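Cwp19 (Clostridioides difficile, PDB 5OQ3) carries a TIM-barrel glycoside hydrolase domain, the part described here, and as a whole protein may also act as an N-acetylmuramoyl-L-alanine amidase. Local coordinates at residues Y36-W40 with F362-D366; P246-W250 with L305-W309; Y321-G325 with Q346-N350. All coordinates share one frame; numbering follows the deposited sequence.

Contact 1 (Y36-W40 with F362-D366); sequences YNLDW and FSAKD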
loop_
_atom_site.group_PDB
_atom_site.type_symbol
_atom_site.label_atom_id
_atom_site.label_comp_id
_atom_site.label_asym_id
_atom_site.label_seq_id
_atom_site.Cartn_x
_atom_site.Cartn_y
_atom_site.Cartn_z
ATOM N N TYR A 36 12.091 -6.891 1.674
ATOM C CA TYR A 36 12.830 -8.046 1.156
ATOM C C TYR A 36 13.425 -7.781 -0.240
ATOM O O TYR A 36 13.716 -8.709 -0.972
ATOM C CB TYR A 36 11.969 -9.303 1.167
ATOM C CG TYR A 36 11.530 -9.719 2.524
ATOM C CD1 TYR A 36 12.478 -10.020 3.517
ATOM C CD2 TYR A 36 10.181 -9.853 2.837
ATOM C CE1 TYR A 36 12.091 -10.424 4.780
ATOM C CE2 TYR A 36 9.788 -10.258 4.110
ATOM C CZ TYR A 36 10.751 -10.535 5.067
ATOM O OH TYR A 36 10.389 -10.944 6.316
ATOM N N ASN A 37 13.663 -6.501 -0.572
ATOM C CA ASN A 37 14.299 -6.123 -1.838
ATOM C C ASN A 37 13.514 -6.703 -3.023
ATOM O O ASN A 37 14.085 -7.112 -4.002
ATOM C CB ASN A 37 15.782 -6.578 -1.809
ATOM C CG ASN A 37 16.551 -5.860 -0.723
ATOM O OD1 ASN A 37 16.562 -6.285 0.435
ATOM N ND2 ASN A 37 17.125 -4.710 -1.069
ATOM N N LEU A 38 12.184 -6.722 -2.916
ATOM C CA LEU A 38 11.363 -7.436 -3.916
ATOM C C LEU A 38 11.553 -6.873 -5.334
ATOM O O LEU A 38 11.895 -7.604 -6.267
ATOM C CB LEU A 38 9.882 -7.392 -3.531
ATOM C CG LEU A 38 8.939 -8.155 -4.453
ATOM C CD1 LEU A 38 9.179 -9.659 -4.296
ATOM C CD2 LEU A 38 7.461 -7.774 -4.233
ATOM N N ASP A 39 11.295 -5.579 -5.491
ATOM C CA ASP A 39 11.437 -4.910 -6.765
ATOM C C ASP A 39 12.695 -4.057 -6.892
ATOM O O ASP A 39 13.254 -3.984 -7.963
ATOM C CB ASP A 39 10.250 -3.986 -7.037
ATOM C CG ASP A 39 8.917 -4.720 -7.149
ATOM O OD1 ASP A 39 8.785 -5.607 -7.998
ATOM O OD2 ASP A 39 8.000 -4.475 -6.337
ATOM N N TRP A 40 13.076 -3.359 -5.821
ATOM C CA TRP A 40 14.247 -2.484 -5.801
ATOM C C TRP A 40 14.644 -2.253 -4.328
ATOM O O TRP A 40 13.731 -2.182 -3.474
ATOM C CB TRP A 40 13.907 -1.134 -6.455
ATOM C CG TRP A 40 15.068 -0.195 -6.477
ATOM C CD1 TRP A 40 16.098 -0.175 -7.371
ATOM C CD2 TRP A 40 15.385 0.773 -5.470
ATOM N NE1 TRP A 40 17.003 0.769 -7.005
ATOM C CE2 TRP A 40 16.591 1.372 -5.843
ATOM C CE3 TRP A 40 14.732 1.223 -4.300
ATOM C CZ2 TRP A 40 17.193 2.374 -5.086
ATOM C CZ3 TRP A 40 15.342 2.224 -3.546
ATOM C CH2 TRP A 40 16.569 2.761 -3.927
ATOM N N PHE A 362 0.795 -5.054 -9.475
ATOM C CA PHE A 362 1.655 -5.724 -8.510
ATOM C C PHE A 362 2.398 -6.845 -9.191
ATOM O O PHE A 362 1.773 -7.863 -9.451
ATOM C CB PHE A 362 0.903 -6.232 -7.280
ATOM C CG PHE A 362 1.853 -6.442 -6.126
ATOM C CD1 PHE A 362 2.521 -7.662 -5.946
ATOM C CD2 PHE A 362 2.231 -5.365 -5.338
ATOM C CE1 PHE A 362 3.439 -7.818 -4.942
ATOM C CE2 PHE A 362 3.177 -5.524 -4.335
ATOM C CZ PHE A 362 3.778 -6.753 -4.146
ATOM N N SER A 363 3.703 -6.694 -9.475
ATOM C CA SER A 363 4.550 -5.564 -9.128
ATOM C C SER A 363 5.469 -5.250 -10.302
ATOM O O SER A 363 5.477 -5.955 -11.312
ATOM C CB SER A 363 5.341 -5.813 -7.825
ATOM O OG SER A 363 6.330 -6.805 -8.021
ATOM N N ALA A 364 6.273 -4.215 -10.145
ATOM C CA ALA A 364 7.165 -3.735 -11.199
ATOM C C ALA A 364 8.074 -4.803 -11.781
ATOM O O ALA A 364 8.271 -4.835 -13.012
ATOM C CB ALA A 364 7.991 -2.582 -10.679
ATOM N N LYS A 365 8.631 -5.677 -10.935
ATOM C CA LYS A 365 9.526 -6.714 -11.440
ATOM C C LYS A 365 8.848 -7.620 -12.466
ATOM O O LYS A 365 9.510 -8.197 -13.343
ATOM C CB LYS A 365 10.095 -7.548 -10.288
ATOM C CG LYS A 365 9.124 -8.472 -9.559
ATOM C CD LYS A 365 9.908 -9.262 -8.504
ATOM C CE LYS A 365 9.018 -10.037 -7.557
ATOM N NZ LYS A 365 8.269 -11.114 -8.252
ATOM N N ASP A 366 7.538 -7.826 -12.284
ATOM C CA ASP A 366 6.846 -8.745 -13.192
ATOM C C ASP A 366 6.766 -8.185 -14.601
ATOM O O ASP A 366 6.882 -8.910 -15.561
ATOM C CB ASP A 366 5.462 -9.077 -12.652
ATOM C CG ASP A 366 5.530 -9.806 -11.344
ATOM O OD1 ASP A 366 6.112 -10.909 -11.275
ATOM O OD2 ASP A 366 4.969 -9.301 -10.358
#

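Contact 2 (P246-W250 with L305-W309); sequences PAGIW and LVAWW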
loop_
_atom_site.group_PDB
_atom_site.type_symbol
_atom_site.label_atom_id
_atom_site.label_comp_id
_atom_site.label_asym_id
_atom_site.label_seq_id
_atom_site.Cartn_x
_atom_site.Cartn_y
_atom_site.Cartn_z
ATOM N N PRO A 246 -6.612 -1.397 -0.157
ATOM C CA PRO A 246 -7.050 -2.470 0.725
ATOM C C PRO A 246 -7.167 -3.787 -0.020
ATOM O O PRO A 246 -7.119 -3.865 -1.265
ATOM C CB PRO A 246 -8.398 -1.964 1.197
ATOM C CG PRO A 246 -8.945 -1.340 -0.056
ATOM C CD PRO A 246 -7.755 -0.674 -0.740
ATOM N N ALA A 247 -7.363 -4.819 0.777
ATOM C CA ALA A 247 -7.687 -6.120 0.208
ATOM C C ALA A 247 -8.993 -6.016 -0.636
ATOM O O ALA A 247 -9.831 -5.119 -0.457
ATOM C CB ALA A 247 -7.855 -7.132 1.315
ATOM N N GLY A 248 -9.144 -6.968 -1.541
ATOM C CA GLY A 248 -10.153 -6.884 -2.578
ATOM C C GLY A 248 -11.601 -7.179 -2.195
ATOM O O GLY A 248 -12.515 -6.865 -2.975
ATOM N N ILE A 249 -11.806 -7.794 -1.032
ATOM C CA ILE A 249 -13.139 -8.027 -0.499
ATOM C C ILE A 249 -13.285 -7.196 0.800
ATOM O O ILE A 249 -12.472 -7.296 1.730
ATOM C CB ILE A 249 -13.411 -9.521 -0.230
ATOM C CG1 ILE A 249 -13.475 -10.286 -1.559
ATOM C CG2 ILE A 249 -14.703 -9.710 0.569
ATOM C CD1 ILE A 249 -13.430 -11.782 -1.398
ATOM N N TRP A 250 -14.346 -6.394 0.839
ATOM C CA TRP A 250 -14.731 -5.592 1.994
ATOM C C TRP A 250 -15.596 -6.432 2.956
ATOM O O TRP A 250 -15.138 -6.766 4.066
ATOM C CB TRP A 250 -15.446 -4.337 1.513
ATOM C CG TRP A 250 -16.076 -3.549 2.600
ATOM C CD1 TRP A 250 -15.437 -2.770 3.545
ATOM C CD2 TRP A 250 -17.480 -3.447 2.883
ATOM N NE1 TRP A 250 -16.371 -2.194 4.382
ATOM C CE2 TRP A 250 -17.623 -2.620 4.025
ATOM C CE3 TRP A 250 -18.620 -4.040 2.338
ATOM C CZ2 TRP A 250 -18.863 -2.340 4.597
ATOM C CZ3 TRP A 250 -19.868 -3.699 2.891
ATOM C CH2 TRP A 250 -19.962 -2.891 4.000
ATOM N N LEU A 305 -16.268 -8.473 -8.793
ATOM C CA LEU A 305 -15.664 -7.473 -7.943
ATOM C C LEU A 305 -15.438 -6.139 -8.632
ATOM O O LEU A 305 -15.604 -5.088 -7.983
ATOM C CB LEU A 305 -14.394 -8.041 -7.312
ATOM C CG LEU A 305 -14.693 -9.017 -6.147
ATOM C CD1 LEU A 305 -13.497 -9.923 -5.873
ATOM C CD2 LEU A 305 -15.152 -8.235 -4.909
ATOM N N VAL A 306 -15.053 -6.119 -9.905
ATOM C CA VAL A 306 -14.910 -4.820 -10.571
ATOM C C VAL A 306 -16.250 -4.066 -10.552
ATOM O O VAL A 306 -16.277 -2.869 -10.316
ATOM C CB VAL A 306 -14.301 -4.900 -11.990
ATOM C CG1 VAL A 306 -12.833 -5.263 -11.964
ATOM C CG2 VAL A 306 -15.072 -5.785 -12.921
ATOM N N ALA A 307 -17.336 -4.772 -10.789
ATOM C CA ALA A 307 -18.671 -4.166 -10.749
ATOM C C ALA A 307 -19.051 -3.649 -9.373
ATOM O O ALA A 307 -19.596 -2.553 -9.218
ATOM C CB ALA A 307 -19.707 -5.137 -11.258
ATOM N N TRP A 308 -18.745 -4.460 -8.372
ATOM C CA TRP A 308 -19.072 -4.102 -6.999
ATOM C C TRP A 308 -18.322 -2.836 -6.566
ATOM O O TRP A 308 -18.914 -1.902 -5.998
ATOM C CB TRP A 308 -18.790 -5.297 -6.043
ATOM C CG TRP A 308 -19.298 -5.007 -4.656
ATOM C CD1 TRP A 308 -20.575 -5.235 -4.195
ATOM C CD2 TRP A 308 -18.559 -4.397 -3.551
ATOM N NE1 TRP A 308 -20.664 -4.821 -2.890
ATOM C CE2 TRP A 308 -19.462 -4.303 -2.466
ATOM C CE3 TRP A 308 -17.249 -3.942 -3.397
ATOM C CZ2 TRP A 308 -19.114 -3.757 -1.264
ATOM C CZ3 TRP A 308 -16.893 -3.421 -2.200
ATOM C CH2 TRP A 308 -17.824 -3.321 -1.137
ATOM N N TRP A 309 -17.026 -2.790 -6.844
ATOM C CA TRP A 309 -16.223 -1.628 -6.494
ATOM C C TRP A 309 -16.585 -0.389 -7.293
ATOM O O TRP A 309 -16.609 0.726 -6.732
ATOM C CB TRP A 309 -14.742 -1.970 -6.620
ATOM C CG TRP A 309 -14.234 -2.819 -5.487
ATOM C CD1 TRP A 309 -13.896 -4.127 -5.513
ATOM C CD2 TRP A 309 -14.010 -2.376 -4.152
ATOM N NE1 TRP A 309 -13.499 -4.529 -4.260
ATOM C CE2 TRP A 309 -13.551 -3.461 -3.415
ATOM C CE3 TRP A 309 -14.110 -1.140 -3.526
ATOM C CZ2 TRP A 309 -13.220 -3.373 -2.064
ATOM C CZ3 TRP A 309 -13.791 -1.045 -2.149
ATOM C CH2 TRP A 309 -13.339 -2.157 -1.456
#

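Contact 3 (Y321-G325 with Q346-N350); sequences YIGQG and QVTLN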
loop_
_atom_site.group_PDB
_atom_site.type_symbol
_atom_site.label_atom_id
_atom_site.label_comp_id
_atom_site.label_asym_id
_atom_site.label_seq_id
_atom_site.Cartn_x
_atom_site.Cartn_y
_atom_site.Cartn_z
ATOM N N TYR A 321 -9.007 2.802 -8.694
ATOM C CA TYR A 321 -8.032 2.125 -9.563
ATOM C C TYR A 321 -8.083 0.660 -9.178
ATOM O O TYR A 321 -8.222 0.360 -8.012
ATOM C CB TYR A 321 -6.603 2.697 -9.389
ATOM C CG TYR A 321 -6.479 4.201 -9.421
ATOM C CD1 TYR A 321 -7.058 4.950 -10.430
ATOM C CD2 TYR A 321 -5.800 4.872 -8.441
ATOM C CE1 TYR A 321 -6.938 6.329 -10.465
ATOM C CE2 TYR A 321 -5.652 6.264 -8.479
ATOM C CZ TYR A 321 -6.240 6.957 -9.472
ATOM O OH TYR A 321 -6.091 8.320 -9.479
ATOM N N ILE A 322 -7.929 -0.253 -10.141
ATOM C CA ILE A 322 -7.924 -1.659 -9.830
ATOM C C ILE A 322 -6.512 -2.165 -9.631
ATOM O O ILE A 322 -5.627 -1.926 -10.466
ATOM C CB ILE A 322 -8.607 -2.474 -10.938
ATOM C CG1 ILE A 322 -10.014 -1.950 -11.199
ATOM C CG2 ILE A 322 -8.545 -3.967 -10.631
ATOM C CD1 ILE A 322 -10.944 -1.922 -10.007
ATOM N N GLY A 323 -6.300 -2.837 -8.478
ATOM C CA GLY A 323 -5.041 -3.517 -8.262
ATOM C C GLY A 323 -5.003 -4.813 -9.044
ATOM O O GLY A 323 -5.818 -5.720 -8.822
ATOM N N GLN A 324 -4.015 -4.930 -9.938
ATOM C CA GLN A 324 -3.889 -6.061 -10.855
ATOM C C GLN A 324 -2.796 -7.002 -10.401
ATOM O O GLN A 324 -1.629 -6.603 -10.274
ATOM C CB GLN A 324 -3.545 -5.548 -12.281
ATOM C CG GLN A 324 -4.370 -4.385 -12.838
ATOM C CD GLN A 324 -5.849 -4.627 -13.178
ATOM O OE1 GLN A 324 -6.529 -3.690 -13.535
ATOM N NE2 GLN A 324 -6.335 -5.857 -13.163
ATOM N N GLY A 325 -3.149 -8.280 -10.257
ATOM C CA GLY A 325 -2.238 -9.287 -9.738
ATOM C C GLY A 325 -1.363 -10.022 -10.712
ATOM O O GLY A 325 -1.379 -11.269 -10.784
ATOM N N GLN A 346 -8.816 -8.500 -18.505
ATOM C CA GLN A 346 -9.169 -7.768 -17.306
ATOM C C GLN A 346 -9.263 -6.284 -17.544
ATOM O O GLN A 346 -10.238 -5.671 -17.117
ATOM C CB GLN A 346 -8.199 -8.114 -16.162
ATOM C CG GLN A 346 -8.258 -9.538 -15.677
ATOM C CD GLN A 346 -7.657 -9.730 -14.279
ATOM O OE1 GLN A 346 -6.939 -8.869 -13.748
ATOM N NE2 GLN A 346 -7.880 -10.916 -13.715
ATOM N N VAL A 347 -8.265 -5.672 -18.173
ATOM C CA VAL A 347 -8.294 -4.240 -18.329
ATOM C C VAL A 347 -9.367 -3.810 -19.330
ATOM O O VAL A 347 -10.005 -2.792 -19.154
ATOM C CB VAL A 347 -6.902 -3.687 -18.708
ATOM C CG1 VAL A 347 -6.957 -2.207 -19.028
ATOM C CG2 VAL A 347 -5.924 -3.904 -17.550
ATOM N N THR A 348 -9.632 -4.630 -20.342
ATOM C CA THR A 348 -10.740 -4.361 -21.261
ATOM C C THR A 348 -12.081 -4.292 -20.499
ATOM O O THR A 348 -12.906 -3.401 -20.722
ATOM C CB THR A 348 -10.763 -5.405 -22.377
ATOM O OG1 THR A 348 -9.537 -5.354 -23.113
ATOM C CG2 THR A 348 -11.934 -5.182 -23.340
ATOM N N LEU A 349 -12.281 -5.207 -19.558
ATOM C CA LEU A 349 -13.471 -5.181 -18.729
ATOM C C LEU A 349 -13.501 -3.923 -17.870
ATOM O O LEU A 349 -14.557 -3.282 -17.761
ATOM C CB LEU A 349 -13.540 -6.443 -17.888
ATOM C CG LEU A 349 -14.782 -6.571 -16.994
ATOM C CD1 LEU A 349 -16.077 -6.577 -17.823
ATOM C CD2 LEU A 349 -14.667 -7.774 -16.076
ATOM N N ASN A 350 -12.376 -3.589 -17.225
ATOM C CA ASN A 350 -12.333 -2.408 -16.398
ATOM C C ASN A 350 -12.835 -1.208 -17.162
ATOM O O ASN A 350 -13.504 -0.339 -16.609
ATOM C CB ASN A 350 -10.902 -2.056 -15.970
ATOM C CG ASN A 350 -10.265 -3.078 -15.056
ATOM O OD1 ASN A 350 -10.914 -4.044 -14.605
ATOM N ND2 ASN A 350 -8.957 -2.905 -14.837
HETATM O O HOH W 1 -5.826 -8.745 -11.236
#

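Contact 1 (Y36-W40 with F362-D366)
Asp39 and Lys365 illustrate how one carboxylate oxygen can tie a loop to the first turn of a helix far away in sequence. Asp39 OD1 takes two hydrogen bonds. Ser363 OG donates over 2.7 Å to the syn lone pair of Asp39 OD1. Lys365 N lies 2.9 Å from Asp39 OD1. It arrives from above the carboxylate plane, 40° out of it, with an N-H...O angle of 158°. The other oxygen, OD2, is hydrogen-bonded to Ser33 N, so both carboxylate oxygens are held.

The Lys365 side chain can be followed outward from there. Lys365 CB lies 3.3 Å from Asp39 OD1. Placed between the backbone N and the carbonyl carbon (chi1 70°), Lys365 CG also lies 3.3 Å from Asp39 OD1. Lys365 CD passes 3.4 Å from Leu38 O. Lys365 CE presses on Leu38 CD1 at 3.3 Å, tighter than usual for two carbons, as the two side chains cross at about a right angle. A bend at the last torsion turns NZ to Asp366 OD1, a long salt bridge. The second methyl of Leu38, CD2, rests 3.8 Å from Phe362 CZ.

The peptide bond between Phe362 and Ser363 is cis, and the turn there is braced by Ser363 N bonding to Asp366 OD2. Non-proline cis peptides at the end of the eighth strand are known in several TIM-barrel glycoside hydrolase families. Here the contact joins the loop between strand 27-32 and helix 47-63 to the chain leaving strand 356-361, with Ala364 packed against Ile32 of the first strand and Leu57 and Leu61 of helix 47-63.

Contact 2 (P246-W250 with L305-W309)
Trp309 reaches from helix 302-313 to the main chain of Gly248, an example of an indole serving as both hydrogen-bond donor and packing surface. Trp309 NE1 gives a hydrogen bond of 2.8 Å to Gly248 O, with an N-H...O angle of 159°. The acceptor lies almost exactly in the indole plane, so the bond meets the ring at its edge, although the donor is tilted from the carbonyl plane of the glycine. Leu305 CD2, one turn earlier on the helix, touches Gly248 O at 3.5 Å, giving this oxygen an apolar neighbour beside its polar one.

In the TIM barrel this ties the loop after the fifth strand, 241-244, to the helix linking the sixth and seventh strands, in a buried interface rich in aromatic rings. Trp250 supplies the loop's largest share. Its CG stands anti to the backbone N (chi1 171°), which lays the indole alongside Trp308, and Trp250 CE3 comes 3.6 Å from Trp308 CH2. The planes of the two six-membered rings are only 21° apart, but the rings are displaced, with centroids 5.9 Å apart, and share little face. Trp308 in turn lays CZ3 over one face of Trp309, 3.4 Å above its plane. The other two indole nitrogens bond outside the contact: Trp250 NE1 to Asp274 OD1, and Trp308 NE1 to Thr258 O.

Contact 3 (Y321-G325 with Q346-N350)
Strand 321-324 and helix 346-350 run nearly antiparallel, with 168° between their directions, and their axes approach to 10.7 Å. This is the strand-helix half of a beta-alpha-beta crossover in the TIM barrel: helix 343-350 packs on the outside of strand 319-324 before the chain returns along strand 356-361. Across such a layer apolar side chains might be expected, yet polar amides carry much of this one.

Gln324 and Asn350 come from opposite directions and meet amide to amide, their planes nearly coplanar. Asn350 ND2 donates to Gln324 OE1 over 2.9 Å. The donor lies in the carbonyl plane of the glutamine, but the N-H...O angle of 135° leaves the bond well short of straight. Gln324 OE1 is also hydrogen-bonded to Ser359 OG of the next strand, while Tyr302 OH holds both Gln324 NE2 and Asn350 OD1; these buried amides are thus fixed in orientation from several sides.

The bend at chi2 (-68°) carries Gln324 CD to the helix, with OE1 on the Asn350 side and NE2 on the Gln346 side. Apolar atoms flank the group: Ile322 CG1 lies 3.9 Å from Asn350 ND2, and Val347 CG2 lies 4.1 Å from Gln324 OE1. Gln346, whose NE2 bonds to Glu342 OE1, extends its other amide atom to the strand's end. There a water accepts from Gly325 N at 2.9 Å and donates to Gln346 OE1 at 2.8 Å.

The three contacts join different parts of one barrel. Contacts 2 and 3 are neighbours, their centres about 11 Å apart, and they touch through helix 302-313: Val306 CG1 lies 3.5 Å from Asn350 OD1. Contact 3 also meets contact 1, where Phe362 N probably donates a hydrogen bond to Gln324 O at 3.0 Å, linking the seventh strand to the residue just after the eighth, although their centres are about 19 Å apart. Contacts 1 and 2 do not touch; about 10 Å separates their nearest atoms. Both involve segments that follow barrel strands, at the C-terminal end of the barrel, where TIM-barrel enzymes generally place their active sites, whereas contact 3 packs the outer wall.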